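Local coordinates for P22 protein (Trypanosoma brucei, PDB 3JV1) that acts as an accessory factor specific to the RNA editing of cytochrome oxidase subunit II in trypanosomes, and belongs to the Mam33 family, at residues 11-14 and 15-19; 112-115 and 116-119; 154-157 and 158-162. All blocks are in the same frame, centred on the assembly; numbering follows the deposited sequence.

All three contacts are local, each between neighbouring turns of a helix or at its start, and they follow one another along the chain without touching. Contacts 1 and 3 are tied by helix 152-181: contact 3 lies near its beginning, against the sheet, while helix 2-18, which carries contact 1, packs on its later turns. Their centres are about 26 Å apart and their nearest atoms about 11 Å. Contact 2 stands apart, its centre about 26 Å from that of contact 3 and about 39 Å from that of contact 1. Contacts 1 and 2 both touch the second subunit of the trimer, whereas contact 3, largely buried, is touched by no other chain of the assembly.

Contact 1: residues 11-14 and 15-19; sequences TLRE and LEDER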
loop_
_atom_site.group_PDB
_atom_site.type_symbol
_atom_site.label_atom_id
_atom_site.label_comp_id
_atom_site.label_asym_id
_atom_site.label_seq_id
_atom_site.Cartn_x
_atom_site.Cartn_y
_atom_site.Cartn_z
ATOM N N THR A 11 23.597 -11.224 -20.483
ATOM C CA THR A 11 22.940 -9.936 -20.683
ATOM C C THR A 11 23.332 -9.319 -22.030
ATOM O O THR A 11 22.502 -8.726 -22.716
ATOM C CB THR A 11 23.255 -8.943 -19.524
ATOM O OG1 THR A 11 24.663 -8.929 -19.265
ATOM C CG2 THR A 11 22.522 -9.366 -18.244
ATOM N N LEU A 12 24.594 -9.463 -22.413
ATOM C CA LEU A 12 25.051 -8.926 -23.684
ATOM C C LEU A 12 24.326 -9.655 -24.817
ATOM O O LEU A 12 23.858 -9.033 -25.765
ATOM C CB LEU A 12 26.564 -9.103 -23.826
ATOM C CG LEU A 12 27.162 -8.578 -25.133
ATOM C CD1 LEU A 12 26.795 -7.110 -25.306
ATOM C CD2 LEU A 12 28.680 -8.764 -25.127
ATOM N N ARG A 13 24.231 -10.973 -24.705
ATOM C CA ARG A 13 23.551 -11.778 -25.713
ATOM C C ARG A 13 22.093 -11.335 -25.876
ATOM O O ARG A 13 21.597 -11.194 -26.990
ATOM C CB ARG A 13 23.612 -13.255 -25.318
ATOM C CG ARG A 13 22.709 -14.176 -26.128
ATOM C CD ARG A 13 22.918 -15.624 -25.712
ATOM N NE ARG A 13 21.845 -16.494 -26.179
ATOM C CZ ARG A 13 21.776 -17.796 -25.925
ATOM N NH1 ARG A 13 22.720 -18.387 -25.207
ATOM N NH2 ARG A 13 20.760 -18.506 -26.386
ATOM N N GLU A 14 21.410 -11.115 -24.762
ATOM C CA GLU A 14 20.020 -10.697 -24.816
ATOM C C GLU A 14 19.903 -9.321 -25.451
ATOM O O GLU A 14 19.035 -9.099 -26.286
ATOM C CB GLU A 14 19.410 -10.709 -23.413
ATOM C CG GLU A 14 17.960 -10.231 -23.321
ATOM C CD GLU A 14 17.002 -10.962 -24.254
ATOM O OE1 GLU A 14 17.387 -11.999 -24.843
ATOM O OE2 GLU A 14 15.851 -10.492 -24.390
ATOM N N LEU A 15 20.794 -8.406 -25.078
ATOM C CA LEU A 15 20.772 -7.053 -25.632
ATOM C C LEU A 15 20.929 -7.116 -27.150
ATOM O O LEU A 15 20.221 -6.428 -27.888
ATOM C CB LEU A 15 21.909 -6.206 -25.044
ATOM C CG LEU A 15 21.642 -4.722 -24.741
ATOM C CD1 LEU A 15 22.971 -3.978 -24.707
ATOM C CD2 LEU A 15 20.727 -4.103 -25.791
ATOM N N GLU A 16 21.864 -7.940 -27.614
ATOM C CA GLU A 16 22.096 -8.082 -29.045
ATOM C C GLU A 16 20.904 -8.726 -29.732
ATOM O O GLU A 16 20.493 -8.274 -30.795
ATOM C CB GLU A 16 23.356 -8.910 -29.311
ATOM C CG GLU A 16 24.630 -8.270 -28.789
ATOM C CD GLU A 16 25.874 -9.083 -29.104
ATOM O OE1 GLU A 16 25.930 -10.278 -28.725
ATOM O OE2 GLU A 16 26.801 -8.526 -29.729
ATOM N N ASP A 17 20.347 -9.776 -29.132
ATOM C CA ASP A 17 19.192 -10.448 -29.730
ATOM C C ASP A 17 17.969 -9.534 -29.762
ATOM O O ASP A 17 17.323 -9.388 -30.793
ATOM C CB ASP A 17 18.842 -11.730 -28.962
ATOM C CG ASP A 17 19.916 -12.793 -29.077
ATOM O OD1 ASP A 17 20.865 -12.599 -29.866
ATOM O OD2 ASP A 17 19.808 -13.823 -28.377
ATOM N N GLU A 18 17.657 -8.927 -28.624
ATOM C CA GLU A 18 16.518 -8.020 -28.509
ATOM C C GLU A 18 16.477 -6.995 -29.648
ATOM O O GLU A 18 15.452 -6.833 -30.309
ATOM C CB GLU A 18 16.573 -7.302 -27.159
ATOM C CG GLU A 18 15.536 -6.208 -26.966
ATOM C CD GLU A 18 14.098 -6.706 -26.986
ATOM O OE1 GLU A 18 13.866 -7.935 -26.967
ATOM O OE2 GLU A 18 13.187 -5.848 -27.008
ATOM N N ARG A 19 17.597 -6.317 -29.873
ATOM C CA ARG A 19 17.697 -5.310 -30.928
ATOM C C ARG A 19 17.391 -5.842 -32.338
ATOM O O ARG A 19 17.138 -5.061 -33.258
ATOM C CB ARG A 19 19.097 -4.688 -30.926
ATOM C CG ARG A 19 19.436 -3.878 -29.684
ATOM C CD ARG A 19 20.885 -3.407 -29.739
ATOM N NE ARG A 19 21.279 -2.631 -28.564
ATOM C CZ ARG A 19 22.532 -2.273 -28.294
ATOM N NH1 ARG A 19 23.518 -2.621 -29.112
ATOM N NH2 ARG A 19 22.806 -1.567 -27.205
HETATM O O HOH W 1 19.327 -16.146 -27.037
#
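R13 and D17, one helical turn apart, touch through R13 CG and D17 OD2 (3.7 Å), while a water joins their polar ends. The arginine chain runs out extended, with CG opposite the backbone N (chi1 168°), and its guanidinium plane is turned 65° from the carboxylate. R13 NE stays 4.0 Å from D17 OD2, too far for a salt bridge. The water lies in the guanidinium plane at its edge, accepting from R13 NE at 2.7 Å and donating to D17 OD2 at 2.7 Å. Charged residues suit this more exposed side, where R13 also packs on H136 of the second subunit.

On the buried side, E14 and E18 share one shape: each chain leaves away from the backbone N, then bends at chi2. This brings E14 OE2 within 4.1 Å of E18 OE1; R21 makes a salt bridge to each, which would offset the nearness of two like charges. Y170 also holds E14, and Q167 holds E18. The backbone beneath is regular, E18 N bonding to E14 O at 2.7 Å.

T11 and E14 also pack on L137 of the second subunit. Helix 2-18 thus turns T11, E14 and E18 to helix 152-181 (I177, L174, Y170), as in the antiparallel pairing of terminal helices in the Mam33 family.

Contact 2: residues 112-115 and 116-119; sequences DTSA and EAQF
Oxygen OD1 of D112, lying 3.4 Å from the methyl CB of A117, is gripped by two donors of one residue. S114 N meets it nearly along its C-O axis at 2.9 Å, with a straight N-H (168°), and S114 OG donates to it at 3.0 Å from above the carboxylate plane. Both donors come from the same face, which should restrict the rotation of the carboxylate. The first bond closes an Asx turn, for which the short aspartate chain is well suited. S114 is in turn the N-cap of helix 115-121: its OG accepts from A117 N at 3.0 Å. With chi1 at 66°, OG sits between the backbone N and the carbonyl carbon, placed to serve as both donor and acceptor. A117 CB, a bare methyl, lets the carboxylate come close, with D112 CG 3.3 Å from A117 CB. A regular helical bond follows, F119 N to A115 O at 3.1 Å. Other subunits complete this helix start: A115 N donates to E116 OE2 of the second subunit, while E116 OE2 here accepts from A115 N of the third. The F119 ring, carried away from the turn, packs on Q118 of the third subunit.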
loop_
_atom_site.group_PDB
_atom_site.type_symbol
_atom_site.label_atom_id
_atom_site.label_comp_id
_atom_site.label_asym_id
_atom_site.label_seq_id
_atom_site.Cartn_x
_atom_site.Cartn_y
_atom_site.Cartn_z
ATOM N N ASP A 112 0.993 17.574 -4.212
ATOM C CA ASP A 112 2.065 16.934 -3.467
ATOM C C ASP A 112 2.044 15.434 -3.725
ATOM O O ASP A 112 1.033 14.774 -3.499
ATOM C CB ASP A 112 1.883 17.201 -1.975
ATOM C CG ASP A 112 3.127 16.895 -1.171
ATOM O OD1 ASP A 112 3.903 16.006 -1.582
ATOM O OD2 ASP A 112 3.317 17.538 -0.116
ATOM N N THR A 113 3.160 14.891 -4.195
ATOM C CA THR A 113 3.224 13.464 -4.472
ATOM C C THR A 113 4.066 12.673 -3.464
ATOM O O THR A 113 4.377 11.515 -3.703
ATOM C CB THR A 113 3.777 13.198 -5.888
ATOM O OG1 THR A 113 5.033 13.866 -6.045
ATOM C CG2 THR A 113 2.802 13.704 -6.945
ATOM N N SER A 114 4.432 13.283 -2.340
ATOM C CA SER A 114 5.230 12.573 -1.337
ATOM C C SER A 114 4.431 11.417 -0.727
ATOM O O SER A 114 3.214 11.375 -0.842
ATOM C CB SER A 114 5.672 13.536 -0.237
ATOM O OG SER A 114 4.569 14.005 0.513
ATOM N N ALA A 115 5.113 10.477 -0.083
ATOM C CA ALA A 115 4.423 9.346 0.530
ATOM C C ALA A 115 3.489 9.867 1.610
ATOM O O ALA A 115 2.376 9.367 1.770
ATOM C CB ALA A 115 5.423 8.370 1.126
ATOM N N GLU A 116 3.940 10.887 2.335
ATOM C CA GLU A 116 3.133 11.490 3.393
ATOM C C GLU A 116 1.876 12.148 2.816
ATOM O O GLU A 116 0.791 12.023 3.384
ATOM C CB GLU A 116 3.948 12.524 4.172
ATOM C CG GLU A 116 3.152 13.199 5.279
ATOM C CD GLU A 116 2.486 12.193 6.217
ATOM O OE1 GLU A 116 1.473 12.555 6.850
ATOM O OE2 GLU A 116 2.983 11.047 6.326
ATOM N N ALA A 117 2.019 12.845 1.692
ATOM C CA ALA A 117 0.872 13.490 1.058
ATOM C C ALA A 117 -0.132 12.435 0.608
ATOM O O ALA A 117 -1.337 12.630 0.735
ATOM C CB ALA A 117 1.319 14.325 -0.135
ATOM N N GLN A 118 0.359 11.320 0.075
ATOM C CA GLN A 118 -0.528 10.251 -0.363
ATOM C C GLN A 118 -1.353 9.712 0.792
ATOM O O GLN A 118 -2.546 9.462 0.645
ATOM C CB GLN A 118 0.250 9.081 -0.956
ATOM C CG GLN A 118 0.486 9.148 -2.444
ATOM C CD GLN A 118 1.582 10.104 -2.802
ATOM O OE1 GLN A 118 1.368 11.314 -2.875
ATOM N NE2 GLN A 118 2.780 9.570 -3.013
ATOM N N PHE A 119 -0.716 9.508 1.940
ATOM C CA PHE A 119 -1.441 8.980 3.077
ATOM C C PHE A 119 -2.543 9.926 3.547
ATOM O O PHE A 119 -3.651 9.495 3.858
ATOM C CB PHE A 119 -0.501 8.690 4.239
ATOM C CG PHE A 119 -1.214 8.224 5.460
ATOM C CD1 PHE A 119 -1.811 6.967 5.488
ATOM C CD2 PHE A 119 -1.358 9.064 6.557
ATOM C CE1 PHE A 119 -2.548 6.552 6.591
ATOM C CE2 PHE A 119 -2.094 8.661 7.667
ATOM C CZ PHE A 119 -2.692 7.398 7.683
#

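Contact 3: residues 154-157 and 158-162; sequences LANF and IDQFS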
loop_
_atom_site.group_PDB
_atom_site.type_symbol
_atom_site.label_atom_id
_atom_site.label_comp_id
_atom_site.label_asym_id
_atom_site.label_seq_id
_atom_site.Cartn_x
_atom_site.Cartn_y
_atom_site.Cartn_z
ATOM N N LEU A 154 -5.324 11.005 -26.552
ATOM C CA LEU A 154 -4.350 11.052 -25.470
ATOM C C LEU A 154 -4.182 9.674 -24.849
ATOM O O LEU A 154 -3.070 9.261 -24.534
ATOM C CB LEU A 154 -4.799 12.036 -24.394
ATOM C CG LEU A 154 -3.840 12.187 -23.214
ATOM C CD1 LEU A 154 -2.528 12.814 -23.714
ATOM C CD2 LEU A 154 -4.484 13.048 -22.131
ATOM N N ALA A 155 -5.290 8.966 -24.670
ATOM C CA ALA A 155 -5.244 7.631 -24.087
ATOM C C ALA A 155 -4.407 6.754 -24.997
ATOM O O ALA A 155 -3.617 5.928 -24.542
ATOM C CB ALA A 155 -6.650 7.064 -23.958
ATOM N N ASN A 156 -4.584 6.955 -26.294
ATOM C CA ASN A 156 -3.862 6.202 -27.301
ATOM C C ASN A 156 -2.373 6.528 -27.233
ATOM O O ASN A 156 -1.532 5.639 -27.384
ATOM C CB ASN A 156 -4.423 6.542 -28.679
ATOM C CG ASN A 156 -4.102 5.493 -29.709
ATOM O OD1 ASN A 156 -3.015 5.477 -30.287
ATOM N ND2 ASN A 156 -5.048 4.593 -29.940
ATOM N N PHE A 157 -2.047 7.800 -27.010
ATOM C CA PHE A 157 -0.655 8.210 -26.904
ATOM C C PHE A 157 0.006 7.597 -25.673
ATOM O O PHE A 157 1.176 7.243 -25.707
ATOM C CB PHE A 157 -0.521 9.728 -26.798
ATOM C CG PHE A 157 0.865 10.176 -26.411
ATOM C CD1 PHE A 157 1.878 10.241 -27.356
ATOM C CD2 PHE A 157 1.166 10.474 -25.088
ATOM C CE1 PHE A 157 3.173 10.595 -26.989
ATOM C CE2 PHE A 157 2.450 10.825 -24.712
ATOM C CZ PHE A 157 3.459 10.887 -25.664
ATOM N N ILE A 158 -0.744 7.493 -24.584
ATOM C CA ILE A 158 -0.216 6.924 -23.354
ATOM C C ILE A 158 0.210 5.461 -23.512
ATOM O O ILE A 158 1.252 5.066 -22.992
ATOM C CB ILE A 158 -1.251 7.060 -22.209
ATOM C CG1 ILE A 158 -1.309 8.522 -21.762
ATOM C CG2 ILE A 158 -0.885 6.152 -21.041
ATOM C CD1 ILE A 158 -2.351 8.809 -20.726
ATOM N N ASP A 159 -0.593 4.661 -24.214
ATOM C CA ASP A 159 -0.257 3.251 -24.430
ATOM C C ASP A 159 0.973 3.168 -25.313
ATOM O O ASP A 159 1.934 2.465 -25.000
ATOM C CB ASP A 159 -1.398 2.493 -25.118
ATOM C CG ASP A 159 -2.545 2.174 -24.183
ATOM O OD1 ASP A 159 -2.282 1.794 -23.021
ATOM O OD2 ASP A 159 -3.715 2.283 -24.619
ATOM N N GLN A 160 0.926 3.882 -26.431
ATOM C CA GLN A 160 2.042 3.903 -27.367
ATOM C C GLN A 160 3.337 4.381 -26.712
ATOM O O GLN A 160 4.387 3.755 -26.878
ATOM C CB GLN A 160 1.709 4.790 -28.567
ATOM C CG GLN A 160 0.964 4.074 -29.682
ATOM C CD GLN A 160 0.523 5.020 -30.792
ATOM O OE1 GLN A 160 1.283 5.882 -31.235
ATOM N NE2 GLN A 160 -0.712 4.850 -31.255
ATOM N N PHE A 161 3.274 5.483 -25.969
ATOM C CA PHE A 161 4.478 5.984 -25.320
ATOM C C PHE A 161 4.999 5.000 -24.267
ATOM O O PHE A 161 6.199 4.798 -24.141
ATOM C CB PHE A 161 4.230 7.343 -24.658
ATOM C CG PHE A 161 5.493 8.080 -24.334
ATOM C CD1 PHE A 161 6.184 8.763 -25.329
ATOM C CD2 PHE A 161 6.033 8.036 -23.056
ATOM C CE1 PHE A 161 7.396 9.391 -25.058
ATOM C CE2 PHE A 161 7.246 8.657 -22.771
ATOM C CZ PHE A 161 7.929 9.335 -23.775
ATOM N N SER A 162 4.090 4.395 -23.512
ATOM C CA SER A 162 4.472 3.436 -22.481
ATOM C C SER A 162 5.190 2.228 -23.065
ATOM O O SER A 162 6.153 1.745 -22.487
ATOM C CB SER A 162 3.242 2.969 -21.697
ATOM O OG SER A 162 2.764 3.988 -20.832
#
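F157 and F161, one turn apart on helix 152-181, lie side by side and point the same way. In F157 the CB touches the next peptide, 3.2 Å from I158 N, and CG and CD2 continue past it, CD2 reaching 4.2 Å from I158 CA. With CG opposite the backbone N (chi1 168°), the ring swings forward along the helix to the following turn. Its far half then meets F161: CE2 comes 3.9 Å from F161 CB, CE1 3.9 Å from F161 CD1, and the tip, CZ, 3.5 Å from that same CD1. F161 CB stands over one face of the F157 ring in a CH-pi contact, 4.0 Å from the centroid and 22° off the ring normal. The two ring planes differ by 29° but are slid so far apart that they scarcely overlap; the methylene lies over the face while the ring rims touch at F157 CZ and F161 CD1. Flat, apolar phenylalanines suit this place, where both side chains are buried. The F161 ring in turn meets W164 and stands edge-to-face with F45.

A second apolar pair is looser, with L154 CG 4.5 Å from I158 CD1. The carbonyl of I158 has two donors: S162 N and S162 OG reach its oxygen from opposite faces of the carbonyl plane, OG at 2.8 Å from I158 O, a use for a serine whose hydroxyl can fold back on its own helix. N156 and Q160 lie on the more open side, their amides nearly perpendicular.

L154, A155 and I158 rest on F96 of strand 95-104, I158 also on L74 of strand 72-80, and D159 makes a salt bridge with R72. F157 is covered by M47 of strand 46-51 and by prolines P28 and P31, so the beginning of the helix is wedged between the antiparallel sheet and the loop that follows helix 2-18.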